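Local coordinates for myosin-I heavy chain (PDB 5EJY), which is an actin-based class VII myosin motor with ATPase activity, involved in adhesion and early phagocytosis, the piece here being a tail MyTH4-FERM domain, at residues N180-Q185 with T261-D266; F172-F177 with D218-T222; L92-L96 with F131-F136. All coordinates share one frame; numbering follows the deposited sequence.

Contact 1: residues N180-Q185 with T261-D266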
ATOM      1  N   ASN A 180      -0.325  13.700   5.083  1.00 28.60           N
ATOM      2  CA  ASN A 180      -0.053  12.643   4.103  1.00 26.11           C
ATOM      3  C   ASN A 180      -0.888  12.669   2.836  1.00 30.60           C
ATOM      4  O   ASN A 180      -0.645  11.882   1.915  1.00 30.04           O
ATOM      5  CB  ASN A 180      -0.142  11.267   4.771  1.00 26.49           C
ATOM      6  CG  ASN A 180       1.043  10.996   5.665  1.00 28.84           C
ATOM      7  OD1 ASN A 180       2.037  11.722   5.603  1.00 28.62           O
ATOM      8  ND2 ASN A 180       0.952   9.955   6.503  1.00 21.59           N
ATOM      9  N   GLY A 181      -1.869  13.564   2.778  1.00 28.70           N
ATOM     10  CA  GLY A 181      -2.664  13.714   1.573  1.00 28.25           C
ATOM     11  C   GLY A 181      -3.849  12.770   1.558  1.00 27.75           C
ATOM     12  O   GLY A 181      -3.938  11.850   2.375  1.00 26.65           O
ATOM     13  N   ALA A 182      -4.756  13.001   0.619  1.00 25.58           N
ATOM     14  CA  ALA A 182      -5.992  12.240   0.501  1.00 26.52           C
ATOM     15  C   ALA A 182      -5.756  10.765   0.229  1.00 29.75           C
ATOM     16  O   ALA A 182      -4.761  10.381  -0.397  1.00 26.18           O
ATOM     17  CB  ALA A 182      -6.857  12.825  -0.617  1.00 32.14           C
ATOM     18  N   ARG A 183      -6.697   9.946   0.686  1.00 25.36           N
ATOM     19  CA  ARG A 183      -6.724   8.534   0.324  1.00 23.80           C
ATOM     20  C   ARG A 183      -7.648   8.300  -0.863  1.00 26.92           C
ATOM     21  O   ARG A 183      -8.364   9.208  -1.322  1.00 26.58           O
ATOM     22  CB  ARG A 183      -7.175   7.676   1.513  1.00 23.26           C
ATOM     23  CG  ARG A 183      -8.648   7.814   1.863  1.00 22.03           C
ATOM     24  CD  ARG A 183      -8.962   7.038   3.143  1.00 21.70           C
ATOM     25  NE  ARG A 183      -8.667   5.615   2.973  1.00 19.15           N
ATOM     26  CZ  ARG A 183      -8.663   4.726   3.960  1.00 20.65           C
ATOM     27  NH1 ARG A 183      -8.900   5.118   5.216  1.00 16.76           N
ATOM     28  NH2 ARG A 183      -8.398   3.442   3.693  1.00 21.55           N
ATOM     29  N   LYS A 184      -7.661   7.067  -1.346  1.00 19.46           N
ATOM     30  CA  LYS A 184      -8.359   6.759  -2.581  1.00 26.88           C
ATOM     31  C   LYS A 184      -9.506   5.787  -2.409  1.00 27.35           C
ATOM     32  O   LYS A 184     -10.300   5.607  -3.333  1.00 23.75           O
ATOM     33  CB  LYS A 184      -7.367   6.185  -3.597  1.00 26.11           C
ATOM     34  CG  LYS A 184      -6.217   7.131  -3.909  1.00 29.65           C
ATOM     35  CD  LYS A 184      -5.330   6.575  -5.003  1.00 35.54           C
ATOM     36  CE  LYS A 184      -4.202   7.542  -5.339  1.00 38.29           C
ATOM     37  NZ  LYS A 184      -3.379   6.994  -6.456  1.00 49.67           N
ATOM     38  N   GLN A 185      -9.598   5.146  -1.246  1.00 19.49           N
ATOM     39  CA  GLN A 185     -10.603   4.111  -1.067  1.00 20.63           C
ATOM     40  C   GLN A 185     -11.336   4.264   0.261  1.00 22.69           C
ATOM     41  O   GLN A 185     -10.814   4.857   1.203  1.00 20.01           O
ATOM     42  CB  GLN A 185      -9.959   2.710  -1.137  1.00 22.81           C
ATOM     43  CG  GLN A 185      -9.039   2.474  -2.352  1.00 22.92           C
ATOM     44  CD  GLN A 185      -9.755   2.665  -3.700  1.00 34.18           C
ATOM     45  OE1 GLN A 185     -10.967   2.469  -3.803  1.00 32.15           O
ATOM     46  NE2 GLN A 185      -8.998   3.041  -4.739  1.00 31.97           N
ATOM     47  N   THR A 261       3.509   7.767  -1.610  1.00 23.73           N
ATOM     48  CA  THR A 261       2.463   8.492  -0.884  1.00 26.81           C
ATOM     49  C   THR A 261       1.143   7.720  -0.823  1.00 25.94           C
ATOM     50  O   THR A 261       0.188   8.173  -0.199  1.00 25.75           O
ATOM     51  CB  THR A 261       2.190   9.873  -1.523  1.00 31.11           C
ATOM     52  OG1 THR A 261       1.754   9.681  -2.863  1.00 31.81           O
ATOM     53  CG2 THR A 261       3.450  10.717  -1.539  1.00 29.76           C
ATOM     54  N   ASP A 262       1.076   6.565  -1.480  1.00 21.92           N
ATOM     55  CA  ASP A 262      -0.138   5.752  -1.420  1.00 21.97           C
ATOM     56  C   ASP A 262      -0.315   5.152  -0.013  1.00 22.20           C
ATOM     57  O   ASP A 262       0.665   4.895   0.692  1.00 21.90           O
ATOM     58  CB  ASP A 262      -0.093   4.632  -2.446  1.00 21.41           C
ATOM     59  CG  ASP A 262      -0.522   5.084  -3.837  1.00 32.11           C
ATOM     60  OD1 ASP A 262      -0.716   6.289  -4.070  1.00 32.25           O
ATOM     61  OD2 ASP A 262      -0.659   4.213  -4.700  1.00 36.83           O
ATOM     62  N   LYS A 263      -1.562   4.934   0.384  1.00 19.80           N
ATOM     63  CA  LYS A 263      -1.871   4.479   1.747  1.00 20.56           C
ATOM     64  C   LYS A 263      -2.011   2.966   1.781  1.00 19.96           C
ATOM     65  O   LYS A 263      -2.743   2.393   0.978  1.00 19.37           O
ATOM     66  CB  LYS A 263      -3.178   5.108   2.234  1.00 20.03           C
ATOM     67  CG  LYS A 263      -3.044   6.557   2.732  1.00 20.94           C
ATOM     68  CD  LYS A 263      -2.763   7.505   1.590  1.00 27.14           C
ATOM     69  CE  LYS A 263      -2.407   8.907   2.106  1.00 24.13           C
ATOM     70  NZ  LYS A 263      -2.073   9.788   0.917  1.00 25.19           N
ATOM     71  N   LEU A 264      -1.321   2.314   2.707  1.00 19.68           N
ATOM     72  CA  LEU A 264      -1.433   0.857   2.782  1.00 20.75           C
ATOM     73  C   LEU A 264      -2.854   0.407   3.075  1.00 21.49           C
ATOM     74  O   LEU A 264      -3.270  -0.641   2.598  1.00 19.71           O
ATOM     75  CB  LEU A 264      -0.459   0.245   3.797  1.00 19.68           C
ATOM     76  CG  LEU A 264       1.043   0.457   3.578  1.00 23.15           C
ATOM     77  CD1 LEU A 264       1.849  -0.441   4.534  1.00 25.39           C
ATOM     78  CD2 LEU A 264       1.444   0.192   2.146  1.00 21.93           C
ATOM     79  N   CYS A 265      -3.606   1.179   3.865  1.00 18.92           N
ATOM     80  CA  CYS A 265      -5.003   0.810   4.103  1.00 17.77           C
ATOM     81  C   CYS A 265      -5.855   0.799   2.822  1.00 18.59           C
ATOM     82  O   CYS A 265      -6.813   0.022   2.722  1.00 20.06           O
ATOM     83  CB  CYS A 265      -5.642   1.697   5.175  1.00 17.04           C
ATOM     84  SG  CYS A 265      -5.075   1.298   6.849  1.00 20.99           S
ATOM     85  N   ASP A 266      -5.516   1.641   1.851  1.00 17.44           N
ATOM     86  CA  ASP A 266      -6.214   1.592   0.561  1.00 18.67           C
ATOM     87  C   ASP A 266      -5.974   0.241  -0.136  1.00 22.73           C
ATOM     88  O   ASP A 266      -6.842  -0.274  -0.848  1.00 21.35           O
ATOM     89  CB  ASP A 266      -5.771   2.742  -0.363  1.00 20.49           C
ATOM     90  CG  ASP A 266      -6.435   4.076  -0.011  1.00 24.30           C
ATOM     91  OD1 ASP A 266      -7.449   4.071   0.717  1.00 21.19           O
ATOM     92  OD2 ASP A 266      -5.945   5.129  -0.481  1.00 22.63           O
TER
HETATM   93  O   HOH W   1      -3.013   4.250  -6.255  1.00 47.74           O
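Lys263 and Asp266 make this a polar, charge-rich interface between the MyTH4 and FERM parts of the myosin tail. Residues 180-185 run from the last residue of helix 161-180 into the loop after it. Residues 261-266 lead into helix 264-277 of the ubiquitin-like FERM lobe. Lys263 reaches across to the backbone of that loop. Its chain bends at chi2 (70°) and then runs extended, which brings the ammonium group to three successive carbonyls. NZ of Lys263 donates to Asn180 O at 2.7 Å and to Ala182 O at 3.1 Å. Both carbonyls are met from above their planes. A weaker bond goes to Gly181 O. A further bond to Thr261 O, in its own segment, runs nearly along the C=O axis. Gly181 leaves the helix with positive phi, and its backbone angles call for glycine.

Asp266 provides the second grip. Its OD1 accepts NE of Arg183 at 3.0 Å and NH2 of Arg183 at 3.2 Å. The arginine thus holds one oxygen side-on with two nitrogens, in a salt bridge. Their N-H groups approach from one face of the carboxylate, and the two flat groups are turned 46° apart. OD2 of Asp266 accepts Lys184 N at 2.7 Å, while Gln185 N adds a weak bond to OD1. Arg183 also uses NH1, for a salt bridge to Glu191 and a hydrogen bond to Ser134 O.

The remaining link is looser. NZ of Lys184 and OD1 of Asp262 form a long salt bridge of 3.6 Å. A water also joins Lys184 NZ to Asp262 OD2.

Two buried charged groups, Lys263 and Asp266, therefore probably hold the course of the loop. The carbonyls round Lys263 would probably favour its protonated form, and the donors round Asp266 its charged one.

Contact 2: residues F172-F177 with D218-T222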
ATOM      1  N   PHE A 172      -6.608  13.649  15.595  1.00 22.21           N
ATOM      2  CA  PHE A 172      -5.276  13.227  15.170  1.00 21.78           C
ATOM      3  C   PHE A 172      -5.292  12.676  13.727  1.00 19.48           C
ATOM      4  O   PHE A 172      -4.420  12.999  12.928  1.00 20.15           O
ATOM      5  CB  PHE A 172      -4.719  12.185  16.140  1.00 19.97           C
ATOM      6  CG  PHE A 172      -3.298  11.773  15.835  1.00 27.33           C
ATOM      7  CD1 PHE A 172      -2.265  12.698  15.884  1.00 26.17           C
ATOM      8  CD2 PHE A 172      -3.001  10.463  15.493  1.00 24.16           C
ATOM      9  CE1 PHE A 172      -0.955  12.319  15.595  1.00 32.12           C
ATOM     10  CE2 PHE A 172      -1.687  10.077  15.200  1.00 26.78           C
ATOM     11  CZ  PHE A 172      -0.667  11.005  15.253  1.00 27.24           C
ATOM     12  N   ILE A 173      -6.280  11.868  13.381  1.00 19.85           N
ATOM     13  CA  ILE A 173      -6.268  11.324  11.996  1.00 18.51           C
ATOM     14  C   ILE A 173      -6.494  12.449  10.965  1.00 22.42           C
ATOM     15  O   ILE A 173      -5.975  12.405   9.849  1.00 21.20           O
ATOM     16  CB  ILE A 173      -7.215  10.099  11.814  1.00 22.05           C
ATOM     17  CG1 ILE A 173      -6.747   9.213  10.636  1.00 16.38           C
ATOM     18  CG2 ILE A 173      -8.671  10.522  11.620  1.00 21.23           C
ATOM     19  CD1 ILE A 173      -5.436   8.506  10.904  1.00 20.41           C
ATOM     20  N   LEU A 174      -7.229  13.495  11.336  1.00 22.03           N
ATOM     21  CA  LEU A 174      -7.363  14.622  10.406  1.00 21.88           C
ATOM     22  C   LEU A 174      -6.007  15.278  10.192  1.00 22.69           C
ATOM     23  O   LEU A 174      -5.683  15.662   9.077  1.00 25.75           O
ATOM     24  CB  LEU A 174      -8.360  15.680  10.898  1.00 23.59           C
ATOM     25  CG  LEU A 174      -9.867  15.425  10.869  1.00 24.19           C
ATOM     26  CD1 LEU A 174     -10.584  16.694  11.369  1.00 25.99           C
ATOM     27  CD2 LEU A 174     -10.350  15.058   9.479  1.00 23.78           C
ATOM     28  N   GLN A 175      -5.227  15.422  11.268  1.00 23.86           N
ATOM     29  CA  GLN A 175      -3.869  15.965  11.148  1.00 22.10           C
ATOM     30  C   GLN A 175      -2.969  15.069  10.276  1.00 22.01           C
ATOM     31  O   GLN A 175      -2.211  15.555   9.442  1.00 22.67           O
ATOM     32  CB  GLN A 175      -3.224  16.099  12.521  1.00 27.43           C
ATOM     33  CG  GLN A 175      -3.822  17.157  13.433  1.00 26.27           C
ATOM     34  CD  GLN A 175      -3.251  17.044  14.820  1.00 25.90           C
ATOM     35  OE1 GLN A 175      -3.561  16.106  15.555  1.00 28.59           O
ATOM     36  NE2 GLN A 175      -2.376  17.979  15.178  1.00 30.14           N
ATOM     37  N   ARG A 176      -3.034  13.763  10.503  1.00 22.17           N
ATOM     38  CA  ARG A 176      -2.248  12.811   9.710  1.00 22.67           C
ATOM     39  C   ARG A 176      -2.565  12.908   8.206  1.00 21.77           C
ATOM     40  O   ARG A 176      -1.673  12.832   7.348  1.00 24.48           O
ATOM     41  CB  ARG A 176      -2.509  11.388  10.224  1.00 19.99           C
ATOM     42  CG  ARG A 176      -2.004  11.129  11.661  1.00 22.12           C
ATOM     43  CD  ARG A 176      -0.562  10.623  11.677  1.00 26.75           C
ATOM     44  NE  ARG A 176      -0.451   9.386  10.913  1.00 23.13           N
ATOM     45  CZ  ARG A 176       0.556   9.079  10.094  1.00 27.64           C
ATOM     46  NH1 ARG A 176       1.589   9.902   9.944  1.00 23.78           N
ATOM     47  NH2 ARG A 176       0.523   7.937   9.417  1.00 21.00           N
ATOM     48  N   PHE A 177      -3.840  13.045   7.869  1.00 22.09           N
ATOM     49  CA  PHE A 177      -4.211  13.145   6.455  1.00 22.70           C
ATOM     50  C   PHE A 177      -3.848  14.518   5.875  1.00 27.62           C
ATOM     51  O   PHE A 177      -3.585  14.642   4.684  1.00 25.65           O
ATOM     52  CB  PHE A 177      -5.693  12.816   6.225  1.00 20.70           C
ATOM     53  CG  PHE A 177      -5.970  11.345   6.074  1.00 21.97           C
ATOM     54  CD1 PHE A 177      -5.446  10.642   5.002  1.00 23.07           C
ATOM     55  CD2 PHE A 177      -6.748  10.659   7.013  1.00 17.61           C
ATOM     56  CE1 PHE A 177      -5.677   9.280   4.854  1.00 20.49           C
ATOM     57  CE2 PHE A 177      -6.987   9.304   6.863  1.00 20.07           C
ATOM     58  CZ  PHE A 177      -6.455   8.612   5.771  1.00 17.28           C
ATOM     59  N   ASP A 218      -1.872   3.330  10.883  1.00 20.75           N
ATOM     60  CA  ASP A 218      -3.174   3.984  10.897  1.00 21.46           C
ATOM     61  C   ASP A 218      -3.691   4.238   9.492  1.00 22.65           C
ATOM     62  O   ASP A 218      -3.020   3.897   8.493  1.00 19.48           O
ATOM     63  CB  ASP A 218      -3.212   5.237  11.810  1.00 20.67           C
ATOM     64  CG  ASP A 218      -2.431   6.427  11.260  1.00 22.79           C
ATOM     65  OD1 ASP A 218      -2.100   6.477  10.058  1.00 21.58           O
ATOM     66  OD2 ASP A 218      -2.151   7.355  12.060  1.00 24.07           O
ATOM     67  N   SER A 219      -4.897   4.797   9.403  1.00 19.97           N
ATOM     68  CA  SER A 219      -5.542   4.976   8.097  1.00 17.76           C
ATOM     69  C   SER A 219      -4.716   5.800   7.114  1.00 18.92           C
ATOM     70  O   SER A 219      -4.833   5.619   5.896  1.00 18.08           O
ATOM     71  CB  SER A 219      -6.906   5.654   8.281  1.00 18.34           C
ATOM     72  OG  SER A 219      -7.714   4.867   9.142  1.00 20.29           O
ATOM     73  N   ALA A 220      -3.903   6.712   7.637  1.00 17.26           N
ATOM     74  CA  ALA A 220      -3.133   7.641   6.797  1.00 16.49           C
ATOM     75  C   ALA A 220      -1.712   7.167   6.498  1.00 17.19           C
ATOM     76  O   ALA A 220      -0.965   7.857   5.808  1.00 20.97           O
ATOM     77  CB  ALA A 220      -3.080   9.012   7.444  1.00 20.60           C
ATOM     78  N   THR A 221      -1.344   5.992   6.996  1.00 16.22           N
ATOM     79  CA  THR A 221       0.029   5.499   6.857  1.00 19.12           C
ATOM     80  C   THR A 221       0.397   5.227   5.398  1.00 20.32           C
ATOM     81  O   THR A 221      -0.311   4.508   4.694  1.00 18.94           O
ATOM     82  CB  THR A 221       0.265   4.233   7.702  1.00 21.32           C
ATOM     83  OG1 THR A 221       0.175   4.582   9.090  1.00 21.06           O
ATOM     84  CG2 THR A 221       1.667   3.646   7.423  1.00 19.72           C
ATOM     85  N   THR A 222       1.494   5.822   4.944  1.00 20.04           N
ATOM     86  CA  THR A 222       1.893   5.680   3.549  1.00 19.00           C
ATOM     87  C   THR A 222       2.872   4.542   3.329  1.00 21.34           C
ATOM     88  O   THR A 222       3.423   3.989   4.274  1.00 19.79           O
ATOM     89  CB  THR A 222       2.551   6.962   3.029  1.00 21.48           C
ATOM     90  OG1 THR A 222       3.702   7.241   3.829  1.00 22.19           O
ATOM     91  CG2 THR A 222       1.564   8.131   3.112  1.00 21.18           C
TER
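Ala220, Arg176 and Asp218 bury the most surface where helix 161-180 of the MyTH4 domain meets residues 218-222. This second segment starts with a type I turn and links strand 212-217 to helix 223-233 in the ubiquitin-like FERM lobe. Ala220 sets its methyl over the ring of Phe177. The CB of Ala220 stands 3.6 Å from the ring centroid and only 8° off the normal, a CH-pi contact. The same CB lies 3.7 Å from CB of Arg176. CD1 of Ile173 approaches the methyl from farther off.

Arg176 bends at chi2 (-90°) and again at chi3, turning its guanidinium side-on to the carboxylate of Asp218 in a salt bridge. NE of Arg176 donates to OD2 of Asp218 at 2.9 Å, where the oxygen offers its syn lone pair. NH2 of Arg176 donates to OD1 of Asp218 at 3.1 Å, with a fairly straight bond of 163°. Ile173 CD1 packs against the carboxylate, 3.7 Å from OD2 of Asp218. Within the turn, the same carboxylate accepts a weak bond from Ala220 N, while Asp218 N donates to OG1 of Thr221. Arg176 NH1 has a second acid, Glu225, on the following helix. A leucine in place of Arg176 would probably leave the carboxylates of Asp218 and Glu225 without their shared cationic mate.

One flank of the contact is thus ionic and the other apolar. The two-nitrogen grip is likely to set the rotation of the Asp218 carboxylate, which also bonds inside its own turn, and so to tie the shape of that turn to the helix.

Contact 3: residues L92-L96 with F131-F136; sequences LTKGL and FTCSTF
Leu92 and Phe136 carry the apolar packing between helix 81-97 and the end of helix 119-133 with the loop that leaves it. Leu92 lays its two methyls along the last part of the second helix. CD2 of Leu92 rests 3.8 Å from CA of Thr132, and its CD1 meets CB of Phe131 at 4.2 Å. CD1 of Leu96 comes to 3.8 Å from Thr135 O, and its CB lies near CD2 of Phe136.

The ring meets mainly backbone. Phe136 has CG between its backbone N and carbonyl carbon, chi1 52°, and this sends the ring toward helix 81-97. One ring face receives Gly95, with C of Gly95 3.5 Å from CE2 of Phe136. The carbonyl oxygen of Leu92 lies at the ring edge. Gly95 makes this possible: a side chain there would run into the ring. The helix backbone can therefore come right up to the aromatic face. Both helices belong to the helical MyTH4 domain, and this contact joins two of its helices, with 102-112 between them in sequence. Tyr106 on that intervening helix touches Thr132 and bonds to Phe136 O. Arg102 on the same helix bonds to the carbonyls of Gly95 and Leu96.

Polar groups serve mainly to shape the second segment. OG1 of Thr135 donates to Phe131 O at 2.8 Å. This turns the hydroxyl back onto the helix end, and OG1 of Thr135 also packs 3.5 Å from CD1 of Leu92. Thr132 O accepts both Thr135 N and Phe136 N, so one carbonyl holds two successive amides as the chain leaves the helix. The Thr132 hydroxyl is bonded to Leu128 O, one turn earlier.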
ATOM      1  N   LEU A  92     -19.666   6.580   3.606  1.00 21.56           N
ATOM      2  CA  LEU A  92     -18.298   6.925   3.242  1.00 21.16           C
ATOM      3  C   LEU A  92     -18.069   6.861   1.735  1.00 20.77           C
ATOM      4  O   LEU A  92     -17.274   7.625   1.194  1.00 20.86           O
ATOM      5  CB  LEU A  92     -17.306   6.006   3.955  1.00 20.01           C
ATOM      6  CG  LEU A  92     -17.334   6.046   5.475  1.00 20.99           C
ATOM      7  CD1 LEU A  92     -16.241   5.112   6.025  1.00 19.99           C
ATOM      8  CD2 LEU A  92     -17.157   7.475   5.961  1.00 21.27           C
ATOM      9  N   THR A  93     -18.756   5.947   1.060  1.00 20.53           N
ATOM     10  CA  THR A  93     -18.613   5.842  -0.395  1.00 22.31           C
ATOM     11  C   THR A  93     -19.173   7.095  -1.051  1.00 22.86           C
ATOM     12  O   THR A  93     -18.555   7.674  -1.952  1.00 22.78           O
ATOM     13  CB  THR A  93     -19.322   4.587  -0.958  1.00 26.26           C
ATOM     14  OG1 THR A  93     -18.819   3.419  -0.289  1.00 30.88           O
ATOM     15  CG2 THR A  93     -19.053   4.437  -2.450  1.00 28.02           C
ATOM     16  N   LYS A  94     -20.331   7.550  -0.580  1.00 21.74           N
ATOM     17  CA  LYS A  94     -20.913   8.755  -1.167  1.00 22.97           C
ATOM     18  C   LYS A  94     -20.018   9.972  -0.894  1.00 21.02           C
ATOM     19  O   LYS A  94     -19.720  10.754  -1.793  1.00 22.50           O
ATOM     20  CB  LYS A  94     -22.335   8.987  -0.649  1.00 26.45           C
ATOM     21  CG  LYS A  94     -23.358   7.952  -1.128  1.00 27.98           C
ATOM     22  CD  LYS A  94     -23.736   8.153  -2.595  1.00 31.93           C
ATOM     23  CE  LYS A  94     -24.678   7.044  -3.073  1.00 35.52           C
ATOM     24  NZ  LYS A  94     -25.061   7.233  -4.498  1.00 50.76           N
ATOM     25  N   GLY A  95     -19.573  10.122   0.350  1.00 23.11           N
ATOM     26  CA  GLY A  95     -18.784  11.293   0.716  1.00 20.95           C
ATOM     27  C   GLY A  95     -17.405  11.330   0.078  1.00 21.50           C
ATOM     28  O   GLY A  95     -16.907  12.401  -0.299  1.00 21.36           O
ATOM     29  N   LEU A  96     -16.767  10.167  -0.038  1.00 22.35           N
ATOM     30  CA  LEU A  96     -15.428  10.124  -0.625  1.00 19.92           C
ATOM     31  C   LEU A  96     -15.487  10.524  -2.104  1.00 21.79           C
ATOM     32  O   LEU A  96     -14.643  11.283  -2.586  1.00 20.61           O
ATOM     33  CB  LEU A  96     -14.787   8.734  -0.457  1.00 22.01           C
ATOM     34  CG  LEU A  96     -13.364   8.600  -1.021  1.00 23.78           C
ATOM     35  CD1 LEU A  96     -12.404   9.601  -0.340  1.00 22.63           C
ATOM     36  CD2 LEU A  96     -12.823   7.159  -0.883  1.00 22.11           C
ATOM     37  N   PHE A 131     -14.844   7.240  11.788  1.00 20.37           N
ATOM     38  CA  PHE A 131     -14.796   6.582  10.469  1.00 21.19           C
ATOM     39  C   PHE A 131     -14.670   7.647   9.387  1.00 21.63           C
ATOM     40  O   PHE A 131     -13.929   7.485   8.420  1.00 19.89           O
ATOM     41  CB  PHE A 131     -16.081   5.800  10.163  1.00 21.59           C
ATOM     42  CG  PHE A 131     -16.377   4.672  11.123  1.00 21.53           C
ATOM     43  CD1 PHE A 131     -15.358   3.916  11.680  1.00 24.34           C
ATOM     44  CD2 PHE A 131     -17.692   4.356  11.437  1.00 22.13           C
ATOM     45  CE1 PHE A 131     -15.639   2.875  12.548  1.00 25.90           C
ATOM     46  CE2 PHE A 131     -17.987   3.317  12.323  1.00 28.81           C
ATOM     47  CZ  PHE A 131     -16.958   2.580  12.883  1.00 26.85           C
ATOM     48  N   THR A 132     -15.425   8.731   9.542  1.00 19.93           N
ATOM     49  CA  THR A 132     -15.499   9.755   8.508  1.00 20.19           C
ATOM     50  C   THR A 132     -14.190  10.519   8.436  1.00 20.78           C
ATOM     51  O   THR A 132     -13.658  10.732   7.353  1.00 19.45           O
ATOM     52  CB  THR A 132     -16.698  10.724   8.754  1.00 19.93           C
ATOM     53  OG1 THR A 132     -17.898   9.955   8.845  1.00 20.81           O
ATOM     54  CG2 THR A 132     -16.842  11.730   7.597  1.00 21.76           C
ATOM     55  N   CYS A 133     -13.669  10.923   9.595  1.00 20.48           N
ATOM     56  CA  CYS A 133     -12.377  11.598   9.655  1.00 19.32           C
ATOM     57  C   CYS A 133     -11.249  10.758   9.035  1.00 20.20           C
ATOM     58  O   CYS A 133     -10.275  11.314   8.513  1.00 18.60           O
ATOM     59  CB  CYS A 133     -12.016  11.924  11.104  1.00 19.54           C
ATOM     60  SG  CYS A 133     -13.019  13.276  11.801  1.00 21.46           S
ATOM     61  N   SER A 134     -11.380   9.435   9.135  1.00 18.13           N
ATOM     62  CA  SER A 134     -10.385   8.500   8.600  1.00 18.92           C
ATOM     63  C   SER A 134     -10.498   8.311   7.086  1.00 21.03           C
ATOM     64  O   SER A 134      -9.688   7.593   6.488  1.00 18.69           O
ATOM     65  CB  SER A 134     -10.527   7.139   9.291  1.00 20.89           C
ATOM     66  OG  SER A 134     -10.401   7.270  10.711  1.00 19.92           O
ATOM     67  N   THR A 135     -11.506   8.938   6.480  1.00 18.50           N
ATOM     68  CA  THR A 135     -11.796   8.752   5.054  1.00 19.17           C
ATOM     69  C   THR A 135     -11.653  10.031   4.210  1.00 21.38           C
ATOM     70  O   THR A 135     -11.050  10.007   3.135  1.00 20.23           O
ATOM     71  CB  THR A 135     -13.198   8.107   4.835  1.00 17.11           C
ATOM     72  OG1 THR A 135     -13.359   6.989   5.724  1.00 18.76           O
ATOM     73  CG2 THR A 135     -13.360   7.627   3.355  1.00 18.26           C
ATOM     74  N   PHE A 136     -12.227  11.139   4.681  1.00 18.32           N
ATOM     75  CA  PHE A 136     -12.108  12.428   3.993  1.00 16.92           C
ATOM     76  C   PHE A 136     -12.388  13.552   4.994  1.00 17.45           C
ATOM     77  O   PHE A 136     -13.113  13.353   5.976  1.00 19.69           O
ATOM     78  CB  PHE A 136     -13.101  12.544   2.811  1.00 18.61           C
ATOM     79  CG  PHE A 136     -14.515  12.230   3.189  1.00 19.39           C
ATOM     80  CD1 PHE A 136     -15.306  13.178   3.834  1.00 16.91           C
ATOM     81  CD2 PHE A 136     -15.042  10.965   2.958  1.00 21.20           C
ATOM     82  CE1 PHE A 136     -16.601  12.877   4.228  1.00 17.55           C
ATOM     83  CE2 PHE A 136     -16.341  10.654   3.342  1.00 20.54           C
ATOM     84  CZ  PHE A 136     -17.120  11.616   3.983  1.00 21.62           C
TER

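In the fold
Contact 3 is buried inside the helical MyTH4 domain, whereas contacts 1 and 2 are partly buried and join that domain to the FERM part. The difference shows in the chemistry. Contact 3 packs leucines and an aromatic ring against helix backbone, while the other two rely on salt bridges. Contact 1 leans on backbone carbonyls and amides; contact 2 adds a CH-pi contact. Helix 161-180 serves both: 172-177 lies on it and 180-185 starts at its end. Asn180 bonds to Ala220 O, and Leu264 N to Thr221 O, linking these two interfaces. Ser134 ties in contact 3, giving its carbonyl to Arg183 and packing against Phe177 and Ser219.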